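Local coordinates for aminoglycoside phosphotransferase (Mycobacterium smegmatis, PDB 6EF6), which phosphorylates (S)-1-amino-2-propanol, acting as the aminopropanol kinase associated with the aminoacetone utilization microcompartment, at residues E130-A135 with T247-D252; H179-T184 with R310-L315; R189-E194 with R206-L211. All coordinates share one frame; numbering follows the deposited sequence.

Contact 1. Residues E130-A135 with T247-D252; sequences EMVGGA and TITVID. With NA (sodium ion), chain D; BEZ (benzoic acid), chain B.
Val-132 and Thr-249 meet tip to tip in a small apolar contact. CG1 of Val-132 lies 3.5 Å from CB of Thr-249, tighter than usual for carbon atoms, and also touches that residue's OG1 and CG2. The Val-132 torsion (chi1 172°) sets CG1 opposite the backbone N, on the side of the strand, leaving CG2 for the bound benzoic acid. A looser pair, Val-132 CG1 to Ile-251 CG2 at 4.4 Å, extends the apolar patch along the strand. Ile-251 underlies the benzoic acid ring, its CD1 3.7 Å from C2 of the ligand, while its CG2 meets the far end of the ring.

A water makes the polar link, joining two backbone oxygens and the Thr-249 hydroxyl. It is bonded to Gly-133 O at 2.7 Å and to Thr-249 OG1 at 2.8 Å, and reaches Thr-247 O as well. Gly-133 and Gly-134 are the central residues of a type II turn closed by Ala-135 N and Val-132 O.

The ligand and metal bonds fall to Asp-252. Its N makes a weak bond to O1 of the benzoic acid (3.3 Å, angle 126° at the hydrogen), and its OD2 binds sodium at 2.6 Å, with Asp-231 as the other protein ligand. OD1 instead accepts from two of the metal's waters.

A loop following strand 124-130, facing a short strand, 248-250, followed two residues later by the metal-binding Asp-252, is the arrangement of the interlobe cleft in the protein-kinase-like phosphotransferase fold, where benzoic acid probably occupies part of the nucleotide site.

Contact 2. Residues H179-T184 with R310-L315; sequences HCLGDT and RRLLLL
Leu-313 grips the end of helix 177-180 at Cys-180, and its side chain carries much of the contact. From CB, the first torsion (chi1 -80°) turns CG opposite the carbonyl carbon, and the two methyls beyond it divide the work. CD1 lies 3.8 Å from SG of Cys-180 and also grazes that residue's CB. CD2 goes to the backbone: it sits 3.6 Å from the carbonyl O of Cys-180 and 3.7 Å from CA of Cys-180. The cysteine is thus held along both its side chain and its main chain.

One residue further on, where the chain leaves helical geometry, Leu-181 meets Leu-312, the two side chains crossing at about a right angle. Leu-181 CD2 rests 3.9 Å from CB of Leu-312, and the CD1 methyls of the two leucines are 4.0 Å apart. Gln-208 of helix 198-218 touches both leucines. Arg-310, beside this patch, lines the pocket of the bound methoxypropanamine and makes a salt bridge to Asp-231.

With aliphatic carbons, a thiol and one carbonyl oxygen as the touching groups, the attraction is dispersive and undirected; between these two segments, fit of shape rather than a polar bond probably sets how helix 303-320 meets the turn.

Contact 3. Residues R189-E194 with R206-L211; sequences RWQDAE and RAQDLL. With NA (sodium ion), chain E.
Trp-190 and Gln-208 are joined by a direct hydrogen bond, the firm part of this contact. The indole NE1 donates to Gln-208 OE1 at 2.9 Å, with an angle of 157° at the hydrogen. OE1 lies in the plane of the indole, at its edge, so the N-H is aimed well; seen from the amide the fit is less regular, for the donor stands 39° out of the carbonyl plane. The ring reaches this place because its CG lies between the backbone N and the carbonyl carbon (chi1 61°). From within its own segment the indole is braced by Gln-191, whose amide carbon CD sits 3.4 Å above the centre of the Trp-190 ring. Gln-208, with a chain extended beyond CG, is also fixed at its other amide atom, since NE2 donates to Asp-209 OD1 at 3.1 Å.

The other side is looser and more hydrated. Gln-191 does not bond Gln-208 directly: a water bridges them, accepting from Gln-191 NE2 at 3.1 Å and donating to Gln-208 OE1 at 2.7 Å, which gives that oxygen a second partner. The exposed Arg-189 guanidinium lies on the far side of the Gln-191 amide, offset so that the amide carbon sits toward its rim. Further out, Gln-191 O binds a sodium ion at 2.2 Å, together with three waters and Val-196 O.

Trp-190 also packs on Leu-204 and Thr-205 of helix 198-218 and on Leu-181, while Gln-208 touches Leu-312. The contact therefore ties the 3-10 turn 190-192 onto helix 198-218, beside helix 303-320; Ala-207 and Leu-211 turn to helices 303-320 and 325-347.

Contacts 2 and 3 are neighbours, their centres about 8 Å apart, and form one continuous patch: Leu-312 O packs 3.5 Å from Trp-190 CB, and Leu-181 CD2 lies 3.7 Å from Trp-190 CD1. Helices 198-218 and 303-320 meet there. Contact 1 is on the opposite side of the chain's centre, about 29 Å from contact 2 and 35 Å from contact 3, centre to centre. Along the chain, contact 3 is nested within the loops closed by both others, whereas contacts 1 and 2 cross. Contact 1 lies at the cleft holding benzoic acid and sodium; contact 2 borders the methoxypropanamine pocket. Asp-231 connects these sites, sharing sodium with Asp-252 and pairing with Arg-310.

Contact 1. Residues E130-A135 with T247-D252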
ATOM      1  N   GLU A 130      -7.325 -17.599  -2.517  1.00 25.65           N
ATOM      2  CA  GLU A 130      -6.593 -18.848  -2.387  1.00 27.27           C
ATOM      3  C   GLU A 130      -5.362 -18.625  -1.520  1.00 31.84           C
ATOM      4  O   GLU A 130      -4.876 -17.495  -1.360  1.00 25.29           O
ATOM      5  CB  GLU A 130      -6.187 -19.400  -3.756  1.00 30.48           C
ATOM      6  CG  GLU A 130      -7.380 -19.731  -4.649  1.00 37.41           C
ATOM      7  CD  GLU A 130      -7.012 -20.470  -5.924  1.00 44.89           C
ATOM      8  OE1 GLU A 130      -5.808 -20.629  -6.215  1.00 45.68           O
ATOM      9  OE2 GLU A 130      -7.945 -20.884  -6.647  1.00 46.05           O
ATOM     10  N   MET A 131      -4.854 -19.720  -0.963  1.00 28.54           N
ATOM     11  CA  MET A 131      -3.657 -19.647  -0.134  1.00 25.98           C
ATOM     12  C   MET A 131      -2.504 -19.045  -0.947  1.00 29.12           C
ATOM     13  O   MET A 131      -2.410 -19.210  -2.169  1.00 27.07           O
ATOM     14  CB  MET A 131      -3.293 -21.039   0.402  1.00 27.52           C
ATOM     15  CG  MET A 131      -2.146 -21.062   1.364  1.00 32.41           C
ATOM     16  SD  MET A 131      -2.374 -19.917   2.717  1.00 30.50           S
ATOM     17  CE  MET A 131      -0.911 -20.187   3.689  1.00 34.52           C
ATOM     18  N   VAL A 132      -1.654 -18.291  -0.253  1.00 30.02           N
ATOM     19  CA  VAL A 132      -0.493 -17.624  -0.833  1.00 26.59           C
ATOM     20  C   VAL A 132       0.744 -18.120  -0.100  1.00 28.68           C
ATOM     21  O   VAL A 132       0.783 -18.095   1.133  1.00 25.98           O
ATOM     22  CB  VAL A 132      -0.621 -16.099  -0.684  1.00 24.81           C
ATOM     23  CG1 VAL A 132       0.684 -15.405  -1.116  1.00 27.61           C
ATOM     24  CG2 VAL A 132      -1.798 -15.566  -1.489  1.00 27.05           C
ATOM     25  N   GLY A 133       1.756 -18.563  -0.854  1.00 30.15           N
ATOM     26  CA  GLY A 133       3.003 -18.969  -0.225  1.00 32.06           C
ATOM     27  C   GLY A 133       3.636 -17.821   0.545  1.00 34.62           C
ATOM     28  O   GLY A 133       3.885 -16.741  -0.005  1.00 27.37           O
ATOM     29  N   GLY A 134       3.920 -18.060   1.821  1.00 31.57           N
ATOM     30  CA  GLY A 134       4.494 -17.062   2.694  1.00 30.47           C
ATOM     31  C   GLY A 134       3.507 -16.514   3.698  1.00 32.43           C
ATOM     32  O   GLY A 134       3.915 -15.789   4.616  1.00 33.20           O
ATOM     33  N   ALA A 135       2.220 -16.846   3.569  1.00 30.22           N
ATOM     34  CA  ALA A 135       1.214 -16.283   4.459  1.00 28.99           C
ATOM     35  C   ALA A 135       1.037 -17.067   5.749  1.00 32.34           C
ATOM     36  O   ALA A 135       0.489 -16.520   6.701  1.00 31.70           O
ATOM     37  CB  ALA A 135      -0.139 -16.213   3.740  1.00 29.78           C
ATOM     38  N   THR A 247       8.804 -17.774  -5.538  1.00 34.74           N
ATOM     39  CA  THR A 247       7.500 -17.237  -5.914  1.00 30.07           C
ATOM     40  C   THR A 247       7.156 -16.058  -5.015  1.00 25.18           C
ATOM     41  O   THR A 247       7.091 -16.202  -3.792  1.00 30.08           O
ATOM     42  CB  THR A 247       6.425 -18.321  -5.818  1.00 31.62           C
ATOM     43  OG1 THR A 247       6.813 -19.454  -6.609  1.00 36.52           O
ATOM     44  CG2 THR A 247       5.105 -17.778  -6.330  1.00 30.82           C
ATOM     45  N   ILE A 248       7.004 -14.891  -5.613  1.00 22.86           N
ATOM     46  CA  ILE A 248       6.715 -13.662  -4.887  1.00 21.35           C
ATOM     47  C   ILE A 248       5.309 -13.220  -5.250  1.00 26.76           C
ATOM     48  O   ILE A 248       5.035 -12.905  -6.416  1.00 26.73           O
ATOM     49  CB  ILE A 248       7.731 -12.555  -5.215  1.00 22.21           C
ATOM     50  CG1 ILE A 248       9.142 -13.098  -4.948  1.00 25.74           C
ATOM     51  CG2 ILE A 248       7.485 -11.341  -4.381  1.00 22.30           C
ATOM     52  CD1 ILE A 248      10.228 -12.367  -5.721  1.00 30.86           C
ATOM     53  N   THR A 249       4.417 -13.168  -4.257  1.00 22.27           N
ATOM     54  CA  THR A 249       3.035 -12.751  -4.493  1.00 18.92           C
ATOM     55  C   THR A 249       2.796 -11.368  -3.932  1.00 19.06           C
ATOM     56  O   THR A 249       3.014 -11.137  -2.743  1.00 19.18           O
ATOM     57  CB  THR A 249       2.056 -13.734  -3.837  1.00 20.45           C
ATOM     58  OG1 THR A 249       2.334 -15.068  -4.266  1.00 24.20           O
ATOM     59  CG2 THR A 249       0.633 -13.440  -4.227  1.00 22.06           C
ATOM     60  N   VAL A 250       2.324 -10.453  -4.766  1.00 17.35           N
ATOM     61  CA  VAL A 250       1.954  -9.128  -4.304  1.00 16.49           C
ATOM     62  C   VAL A 250       0.558  -9.205  -3.715  1.00 17.39           C
ATOM     63  O   VAL A 250      -0.358  -9.724  -4.367  1.00 19.09           O
ATOM     64  CB  VAL A 250       1.963  -8.126  -5.467  1.00 17.41           C
ATOM     65  CG1 VAL A 250       1.631  -6.697  -4.925  1.00 16.12           C
ATOM     66  CG2 VAL A 250       3.298  -8.125  -6.181  1.00 17.07           C
ATOM     67  N   ILE A 251       0.417  -8.776  -2.452  1.00 16.64           N
ATOM     68  CA  ILE A 251      -0.865  -8.847  -1.769  1.00 18.09           C
ATOM     69  C   ILE A 251      -1.330  -7.421  -1.441  1.00 16.83           C
ATOM     70  O   ILE A 251      -0.618  -6.424  -1.644  1.00 16.13           O
ATOM     71  CB  ILE A 251      -0.790  -9.726  -0.499  1.00 18.34           C
ATOM     72  CG1 ILE A 251       0.129  -9.116   0.549  1.00 18.90           C
ATOM     73  CG2 ILE A 251      -0.371 -11.147  -0.859  1.00 21.65           C
ATOM     74  CD1 ILE A 251      -0.146  -9.613   1.962  1.00 21.46           C
ATOM     75  N   ASP A 252      -2.540  -7.321  -0.883  1.00 19.89           N
ATOM     76  CA  ASP A 252      -3.040  -6.086  -0.278  1.00 18.98           C
ATOM     77  C   ASP A 252      -3.074  -4.931  -1.274  1.00 16.86           C
ATOM     78  O   ASP A 252      -2.488  -3.870  -1.064  1.00 16.91           O
ATOM     79  CB  ASP A 252      -2.234  -5.707   0.967  1.00 21.24           C
ATOM     80  CG  ASP A 252      -2.889  -4.591   1.774  1.00 25.92           C
ATOM     81  OD1 ASP A 252      -4.043  -4.249   1.476  1.00 24.49           O
ATOM     82  OD2 ASP A 252      -2.229  -4.061   2.695  1.00 26.98           O
TER
HETATM   83 NA    NA D 403      -2.378  -1.492   3.058  1.00 44.00          NA
HETATM   84  C   BEZ B 401      -5.155  -8.813   1.118  1.00 33.55           C
HETATM   85  O1  BEZ B 401      -5.535  -8.269   0.081  1.00 31.00           O
HETATM   86  O2  BEZ B 401      -5.293  -8.213   2.222  1.00 36.59           O
HETATM   87  C1  BEZ B 401      -4.537 -10.166   1.023  1.00 28.18           C
HETATM   88  C2  BEZ B 401      -3.740 -10.645   2.046  1.00 32.25           C
HETATM   89  C3  BEZ B 401      -3.176 -11.911   1.939  1.00 35.12           C
HETATM   90  C4  BEZ B 401      -3.402 -12.680   0.805  1.00 34.21           C
HETATM   91  C5  BEZ B 401      -4.208 -12.193  -0.220  1.00 29.93           C
HETATM   92  C6  BEZ B 401      -4.761 -10.935  -0.109  1.00 33.39           C
HETATM   93  O   HOH W   1       4.230 -16.307  -2.675  1.00 26.52           O
HETATM   94  O   HOH W   2      -3.387  -1.403   1.096  1.00 24.42           O
HETATM   95  O   HOH W   3      -4.452  -2.553   3.886  1.00 30.42           O
HETATM   96  O   HOH W   4      -2.912   0.347   3.735  1.00 45.09           O

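Contact 2. Residues H179-T184 with R310-L315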
ATOM      1  N   HIS A 179      -6.362  14.611  -2.011  1.00 17.39           N
ATOM      2  CA  HIS A 179      -6.735  13.511  -1.135  1.00 17.98           C
ATOM      3  C   HIS A 179      -5.578  13.024  -0.292  1.00 18.06           C
ATOM      4  O   HIS A 179      -5.772  12.136   0.541  1.00 17.75           O
ATOM      5  CB  HIS A 179      -7.366  12.346  -1.925  1.00 18.91           C
ATOM      6  CG  HIS A 179      -8.661  12.711  -2.560  1.00 20.28           C
ATOM      7  ND1 HIS A 179      -8.748  13.250  -3.822  1.00 21.03           N
ATOM      8  CD2 HIS A 179      -9.921  12.745  -2.054  1.00 24.37           C
ATOM      9  CE1 HIS A 179     -10.016  13.518  -4.104  1.00 24.67           C
ATOM     10  NE2 HIS A 179     -10.741  13.248  -3.035  1.00 24.15           N
ATOM     11  N   CYS A 180      -4.377  13.577  -0.479  1.00 15.93           N
ATOM     12  CA  CYS A 180      -3.252  13.277   0.386  1.00 16.93           C
ATOM     13  C   CYS A 180      -3.035  14.368   1.428  1.00 16.35           C
ATOM     14  O   CYS A 180      -3.082  14.106   2.632  1.00 17.84           O
ATOM     15  CB  CYS A 180      -1.970  13.125  -0.454  1.00 14.74           C
ATOM     16  SG  CYS A 180      -1.909  11.666  -1.557  1.00 17.09           S
ATOM     17  N   LEU A 181      -2.785  15.587   0.971  1.00 17.34           N
ATOM     18  CA  LEU A 181      -2.369  16.717   1.800  1.00 18.43           C
ATOM     19  C   LEU A 181      -3.248  17.936   1.638  1.00 21.61           C
ATOM     20  O   LEU A 181      -3.109  18.879   2.429  1.00 22.75           O
ATOM     21  CB  LEU A 181      -0.922  17.093   1.460  1.00 21.19           C
ATOM     22  CG  LEU A 181       0.068  15.947   1.584  1.00 16.95           C
ATOM     23  CD1 LEU A 181       1.428  16.406   1.089  1.00 21.46           C
ATOM     24  CD2 LEU A 181       0.178  15.486   3.012  1.00 21.16           C
ATOM     25  N   GLY A 182      -4.173  17.966   0.693  1.00 19.68           N
ATOM     26  CA  GLY A 182      -4.983  19.135   0.435  1.00 21.59           C
ATOM     27  C   GLY A 182      -6.293  19.183   1.200  1.00 23.75           C
ATOM     28  O   GLY A 182      -6.333  18.885   2.394  1.00 25.25           O
ATOM     29  N   ASP A 183      -7.360  19.481   0.494  1.00 25.45           N
ATOM     30  CA  ASP A 183      -8.630  19.787   1.140  1.00 25.78           C
ATOM     31  C   ASP A 183      -9.438  18.579   1.590  1.00 25.98           C
ATOM     32  O   ASP A 183     -10.356  18.742   2.398  1.00 27.77           O
ATOM     33  CB  ASP A 183      -9.513  20.585   0.176  1.00 39.10           C
ATOM     34  CG  ASP A 183      -9.116  22.033   0.095  1.00 68.70           C
ATOM     35  OD1 ASP A 183      -8.521  22.540   1.074  1.00 71.32           O
ATOM     36  OD2 ASP A 183      -9.402  22.667  -0.947  1.00 84.53           O
ATOM     37  N   THR A 184      -9.113  17.377   1.133  1.00 22.89           N
ATOM     38  CA  THR A 184      -9.877  16.178   1.464  1.00 21.51           C
ATOM     39  C   THR A 184      -8.915  15.037   1.827  1.00 21.19           C
ATOM     40  O   THR A 184      -8.899  13.984   1.185  1.00 23.09           O
ATOM     41  CB  THR A 184     -10.779  15.816   0.279  1.00 26.49           C
ATOM     42  OG1 THR A 184     -11.500  16.987  -0.158  1.00 28.44           O
ATOM     43  CG2 THR A 184     -11.779  14.746   0.704  1.00 29.23           C
ATOM     44  N   ARG A 310       5.083  10.219   1.092  1.00 12.19           N
ATOM     45  CA  ARG A 310       4.694   9.059   1.922  1.00 11.84           C
ATOM     46  C   ARG A 310       4.906   9.346   3.412  1.00 12.13           C
ATOM     47  O   ARG A 310       4.080   8.955   4.239  1.00 12.34           O
ATOM     48  CB  ARG A 310       5.500   7.816   1.488  1.00 12.18           C
ATOM     49  CG  ARG A 310       5.160   6.570   2.238  1.00 12.56           C
ATOM     50  CD  ARG A 310       3.701   6.161   2.025  1.00 13.01           C
ATOM     51  NE  ARG A 310       3.451   4.774   2.423  1.00 12.56           N
ATOM     52  CZ  ARG A 310       2.340   4.089   2.280  1.00 13.29           C
ATOM     53  NH1 ARG A 310       1.256   4.721   1.799  1.00 15.29           N
ATOM     54  NH2 ARG A 310       2.244   2.809   2.656  1.00 15.31           N
ATOM     55  N   ARG A 311       6.033   9.979   3.748  1.00 11.72           N
ATOM     56  CA  ARG A 311       6.320  10.307   5.137  1.00 11.20           C
ATOM     57  C   ARG A 311       5.216  11.138   5.763  1.00 12.73           C
ATOM     58  O   ARG A 311       4.766  10.853   6.868  1.00 12.55           O
ATOM     59  CB  ARG A 311       7.619  11.063   5.217  1.00 11.29           C
ATOM     60  CG  ARG A 311       8.145  11.279   6.643  1.00 12.36           C
ATOM     61  CD  ARG A 311       8.718   9.985   7.243  1.00 13.30           C
ATOM     62  NE  ARG A 311       9.190  10.187   8.612  1.00 12.95           N
ATOM     63  CZ  ARG A 311       9.999   9.376   9.281  1.00 12.36           C
ATOM     64  NH1 ARG A 311      10.478   8.299   8.665  1.00 13.29           N
ATOM     65  NH2 ARG A 311      10.369   9.656  10.496  1.00 14.09           N
ATOM     66  N   LEU A 312       4.753  12.199   5.075  1.00 12.17           N
ATOM     67  CA  LEU A 312       3.694  13.044   5.628  1.00 12.65           C
ATOM     68  C   LEU A 312       2.408  12.266   5.753  1.00 12.69           C
ATOM     69  O   LEU A 312       1.674  12.433   6.711  1.00 14.13           O
ATOM     70  CB  LEU A 312       3.498  14.307   4.787  1.00 15.43           C
ATOM     71  CG  LEU A 312       4.642  15.307   4.796  1.00 14.56           C
ATOM     72  CD1 LEU A 312       4.277  16.497   3.853  1.00 19.03           C
ATOM     73  CD2 LEU A 312       4.862  15.795   6.196  1.00 17.27           C
ATOM     74  N   LEU A 313       2.085  11.460   4.731  1.00 12.81           N
ATOM     75  CA  LEU A 313       0.906  10.632   4.810  1.00 13.01           C
ATOM     76  C   LEU A 313       0.915   9.699   6.007  1.00 13.67           C
ATOM     77  O   LEU A 313      -0.113   9.493   6.650  1.00 14.23           O
ATOM     78  CB  LEU A 313       0.680   9.866   3.522  1.00 13.61           C
ATOM     79  CG  LEU A 313       0.037  10.636   2.401  1.00 14.94           C
ATOM     80  CD1 LEU A 313       0.294   9.943   1.071  1.00 17.39           C
ATOM     81  CD2 LEU A 313      -1.477  10.862   2.629  1.00 18.96           C
ATOM     82  N   LEU A 314       2.050   9.030   6.236  1.00 13.24           N
ATOM     83  CA  LEU A 314       2.146   8.113   7.366  1.00 12.94           C
ATOM     84  C   LEU A 314       2.157   8.822   8.704  1.00 13.89           C
ATOM     85  O   LEU A 314       1.674   8.274   9.693  1.00 14.66           O
ATOM     86  CB  LEU A 314       3.358   7.187   7.203  1.00 12.72           C
ATOM     87  CG  LEU A 314       3.260   6.215   6.024  1.00 14.18           C
ATOM     88  CD1 LEU A 314       4.551   5.411   5.952  1.00 14.85           C
ATOM     89  CD2 LEU A 314       2.058   5.318   6.129  1.00 15.78           C
ATOM     90  N   LEU A 315       2.673  10.047   8.749  1.00 13.18           N
ATOM     91  CA  LEU A 315       2.559  10.844   9.966  1.00 13.86           C
ATOM     92  C   LEU A 315       1.094  11.204  10.257  1.00 14.09           C
ATOM     93  O   LEU A 315       0.645  11.082  11.386  1.00 15.96           O
ATOM     94  CB  LEU A 315       3.409  12.102   9.774  1.00 14.89           C
ATOM     95  CG  LEU A 315       3.455  13.100  10.934  1.00 13.89           C
ATOM     96  CD1 LEU A 315       3.911  12.481  12.256  1.00 16.06           C
ATOM     97  CD2 LEU A 315       4.388  14.263  10.572  1.00 14.38           C
TER

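Contact 3. Residues R189-E194 with R206-L211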
ATOM      1  N   ARG A 189      -4.992  15.036   8.752  1.00 17.33           N
ATOM      2  CA  ARG A 189      -3.947  16.056   8.625  1.00 16.13           C
ATOM      3  C   ARG A 189      -2.706  15.646   9.402  1.00 16.36           C
ATOM      4  O   ARG A 189      -2.802  15.389  10.611  1.00 18.21           O
ATOM      5  CB  ARG A 189      -4.457  17.385   9.197  1.00 18.99           C
ATOM      6  CG  ARG A 189      -5.577  18.044   8.358  1.00 19.98           C
ATOM      7  CD  ARG A 189      -6.177  19.337   8.941  1.00 29.89           C
ATOM      8  NE  ARG A 189      -5.236  20.385   9.368  1.00 32.75           N
ATOM      9  CZ  ARG A 189      -4.654  21.276   8.570  1.00 41.30           C
ATOM     10  NH1 ARG A 189      -4.879  21.277   7.252  1.00 44.90           N
ATOM     11  NH2 ARG A 189      -3.842  22.171   9.114  1.00 32.48           N
ATOM     12  N   TRP A 190      -1.548  15.660   8.746  1.00 14.58           N
ATOM     13  CA  TRP A 190      -0.301  15.415   9.489  1.00 14.60           C
ATOM     14  C   TRP A 190      -0.078  16.482  10.538  1.00 15.05           C
ATOM     15  O   TRP A 190       0.520  16.225  11.605  1.00 15.61           O
ATOM     16  CB  TRP A 190       0.895  15.322   8.526  1.00 13.95           C
ATOM     17  CG  TRP A 190       1.150  16.573   7.726  1.00 12.44           C
ATOM     18  CD1 TRP A 190       0.740  16.824   6.441  1.00 13.27           C
ATOM     19  CD2 TRP A 190       1.837  17.761   8.137  1.00 12.13           C
ATOM     20  NE1 TRP A 190       1.126  18.084   6.059  1.00 14.02           N
ATOM     21  CE2 TRP A 190       1.820  18.678   7.080  1.00 13.50           C
ATOM     22  CE3 TRP A 190       2.459  18.125   9.342  1.00 13.13           C
ATOM     23  CZ2 TRP A 190       2.359  19.939   7.170  1.00 14.39           C
ATOM     24  CZ3 TRP A 190       3.009  19.346   9.455  1.00 15.16           C
ATOM     25  CH2 TRP A 190       2.963  20.259   8.380  1.00 13.83           C
ATOM     26  N   GLN A 191      -0.646  17.675  10.335  1.00 14.78           N
ATOM     27  CA  GLN A 191      -0.520  18.769  11.271  1.00 16.13           C
ATOM     28  C   GLN A 191      -1.130  18.454  12.620  1.00 15.89           C
ATOM     29  O   GLN A 191      -0.728  19.083  13.619  1.00 18.43           O
ATOM     30  CB  GLN A 191      -1.162  20.037  10.727  1.00 16.56           C
ATOM     31  CG  GLN A 191      -0.495  20.599   9.496  1.00 16.45           C
ATOM     32  CD  GLN A 191      -1.108  20.138   8.189  1.00 14.73           C
ATOM     33  OE1 GLN A 191      -1.651  19.035   8.082  1.00 15.86           O
ATOM     34  NE2 GLN A 191      -1.025  21.007   7.197  1.00 17.17           N
ATOM     35  N   ASP A 192      -2.071  17.508  12.674  1.00 16.14           N
ATOM     36  CA  ASP A 192      -2.772  17.167  13.896  1.00 19.43           C
ATOM     37  C   ASP A 192      -2.144  16.004  14.654  1.00 20.02           C
ATOM     38  O   ASP A 192      -2.636  15.693  15.756  1.00 21.42           O
ATOM     39  CB  ASP A 192      -4.240  16.828  13.562  1.00 23.29           C
ATOM     40  CG  ASP A 192      -5.043  18.032  13.098  1.00 33.15           C
ATOM     41  OD1 ASP A 192      -4.739  19.175  13.495  1.00 34.39           O
ATOM     42  OD2 ASP A 192      -5.990  17.821  12.305  1.00 35.65           O
ATOM     43  N   ALA A 193      -1.024  15.468  14.199  1.00 18.14           N
ATOM     44  CA  ALA A 193      -0.396  14.355  14.890  1.00 17.99           C
ATOM     45  C   ALA A 193       0.281  14.847  16.166  1.00 19.12           C
ATOM     46  O   ALA A 193       0.808  15.951  16.227  1.00 18.89           O
ATOM     47  CB  ALA A 193       0.647  13.717  13.982  1.00 17.34           C
ATOM     48  N   GLU A 194       0.312  13.972  17.164  1.00 18.41           N
ATOM     49  CA  GLU A 194       1.110  14.236  18.354  1.00 17.75           C
ATOM     50  C   GLU A 194       2.567  14.396  17.989  1.00 17.27           C
ATOM     51  O   GLU A 194       3.077  13.712  17.092  1.00 19.10           O
ATOM     52  CB  GLU A 194       0.972  13.049  19.305  1.00 23.00           C
ATOM     53  CG  GLU A 194      -0.391  12.888  19.947  1.00 27.55           C
ATOM     54  CD  GLU A 194      -1.516  12.468  19.022  1.00 54.42           C
ATOM     55  OE1 GLU A 194      -1.248  11.963  17.906  1.00 56.83           O
ATOM     56  OE2 GLU A 194      -2.688  12.634  19.440  1.00 60.61           O
ATOM     57  N   ARG A 206       7.014  24.052   5.194  1.00 13.78           N
ATOM     58  CA  ARG A 206       7.863  24.601   4.142  1.00 14.82           C
ATOM     59  C   ARG A 206       8.240  23.526   3.148  1.00 14.25           C
ATOM     60  O   ARG A 206       8.217  23.756   1.943  1.00 14.40           O
ATOM     61  CB  ARG A 206       9.099  25.209   4.806  1.00 16.82           C
ATOM     62  CG  ARG A 206       9.906  26.136   3.886  1.00 21.28           C
ATOM     63  CD  ARG A 206       9.075  27.377   3.561  1.00 45.25           C
ATOM     64  NE  ARG A 206       9.841  28.453   2.920  1.00 50.22           N
ATOM     65  CZ  ARG A 206       9.365  29.232   1.948  1.00 58.17           C
ATOM     66  NH1 ARG A 206       8.117  29.089   1.522  1.00 58.79           N
ATOM     67  NH2 ARG A 206      10.114  30.202   1.422  1.00 55.39           N
ATOM     68  N   ALA A 207       8.596  22.338   3.643  1.00 13.72           N
ATOM     69  CA  ALA A 207       8.949  21.228   2.769  1.00 14.66           C
ATOM     70  C   ALA A 207       7.731  20.739   2.015  1.00 13.65           C
ATOM     71  O   ALA A 207       7.832  20.467   0.801  1.00 13.50           O
ATOM     72  CB  ALA A 207       9.585  20.091   3.581  1.00 14.08           C
ATOM     73  N   GLN A 208       6.555  20.671   2.664  1.00 13.74           N
ATOM     74  CA  GLN A 208       5.312  20.319   1.968  1.00 14.23           C
ATOM     75  C   GLN A 208       5.040  21.260   0.815  1.00 13.90           C
ATOM     76  O   GLN A 208       4.573  20.842  -0.260  1.00 14.30           O
ATOM     77  CB  GLN A 208       4.133  20.405   2.949  1.00 14.98           C
ATOM     78  CG  GLN A 208       2.799  20.135   2.321  1.00 15.94           C
ATOM     79  CD  GLN A 208       1.684  20.647   3.149  1.00 15.83           C
ATOM     80  OE1 GLN A 208       0.945  19.891   3.772  1.00 16.05           O
ATOM     81  NE2 GLN A 208       1.512  21.955   3.182  1.00 16.70           N
ATOM     82  N   ASP A 209       5.187  22.559   1.037  1.00 13.50           N
ATOM     83  CA  ASP A 209       4.871  23.530  -0.001  1.00 14.99           C
ATOM     84  C   ASP A 209       5.844  23.433  -1.182  1.00 14.31           C
ATOM     85  O   ASP A 209       5.438  23.597  -2.336  1.00 15.23           O
ATOM     86  CB  ASP A 209       4.805  24.941   0.622  1.00 15.95           C
ATOM     87  CG  ASP A 209       3.610  25.139   1.540  1.00 18.23           C
ATOM     88  OD1 ASP A 209       2.618  24.364   1.547  1.00 16.93           O
ATOM     89  OD2 ASP A 209       3.659  26.173   2.229  1.00 17.14           O
ATOM     90  N   LEU A 210       7.114  23.147  -0.915  1.00 14.40           N
ATOM     91  CA  LEU A 210       8.084  22.877  -1.979  1.00 13.93           C
ATOM     92  C   LEU A 210       7.695  21.615  -2.735  1.00 13.72           C
ATOM     93  O   LEU A 210       7.664  21.621  -3.977  1.00 14.48           O
ATOM     94  CB  LEU A 210       9.495  22.754  -1.356  1.00 14.17           C
ATOM     95  CG  LEU A 210      10.555  22.378  -2.392  1.00 17.85           C
ATOM     96  CD1 LEU A 210      10.624  23.360  -3.548  1.00 23.33           C
ATOM     97  CD2 LEU A 210      11.897  22.259  -1.676  1.00 19.75           C
ATOM     98  N   LEU A 211       7.312  20.560  -2.033  1.00 14.35           N
ATOM     99  CA  LEU A 211       6.813  19.353  -2.670  1.00 14.86           C
ATOM    100  C   LEU A 211       5.635  19.646  -3.568  1.00 12.98           C
ATOM    101  O   LEU A 211       5.559  19.158  -4.702  1.00 14.82           O
ATOM    102  CB  LEU A 211       6.427  18.354  -1.598  1.00 14.33           C
ATOM    103  CG  LEU A 211       5.578  17.161  -2.037  1.00 13.71           C
ATOM    104  CD1 LEU A 211       6.397  16.265  -2.938  1.00 14.31           C
ATOM    105  CD2 LEU A 211       5.102  16.381  -0.849  1.00 15.11           C
TER
HETATM  106 NA    NA E 404      -0.077  20.185  15.427  1.00 23.12          NA
HETATM  107  O   HOH W   5      -1.626  20.392   4.211  1.00 18.42           O
HETATM  108  O   HOH W   6      -2.764  20.791  15.190  1.00 45.59           O
HETATM  109  O   HOH W   7      -0.493  18.355  16.823  1.00 24.31           O
HETATM  110  O   HOH W   8       0.387  21.897  13.982  1.00 21.11           O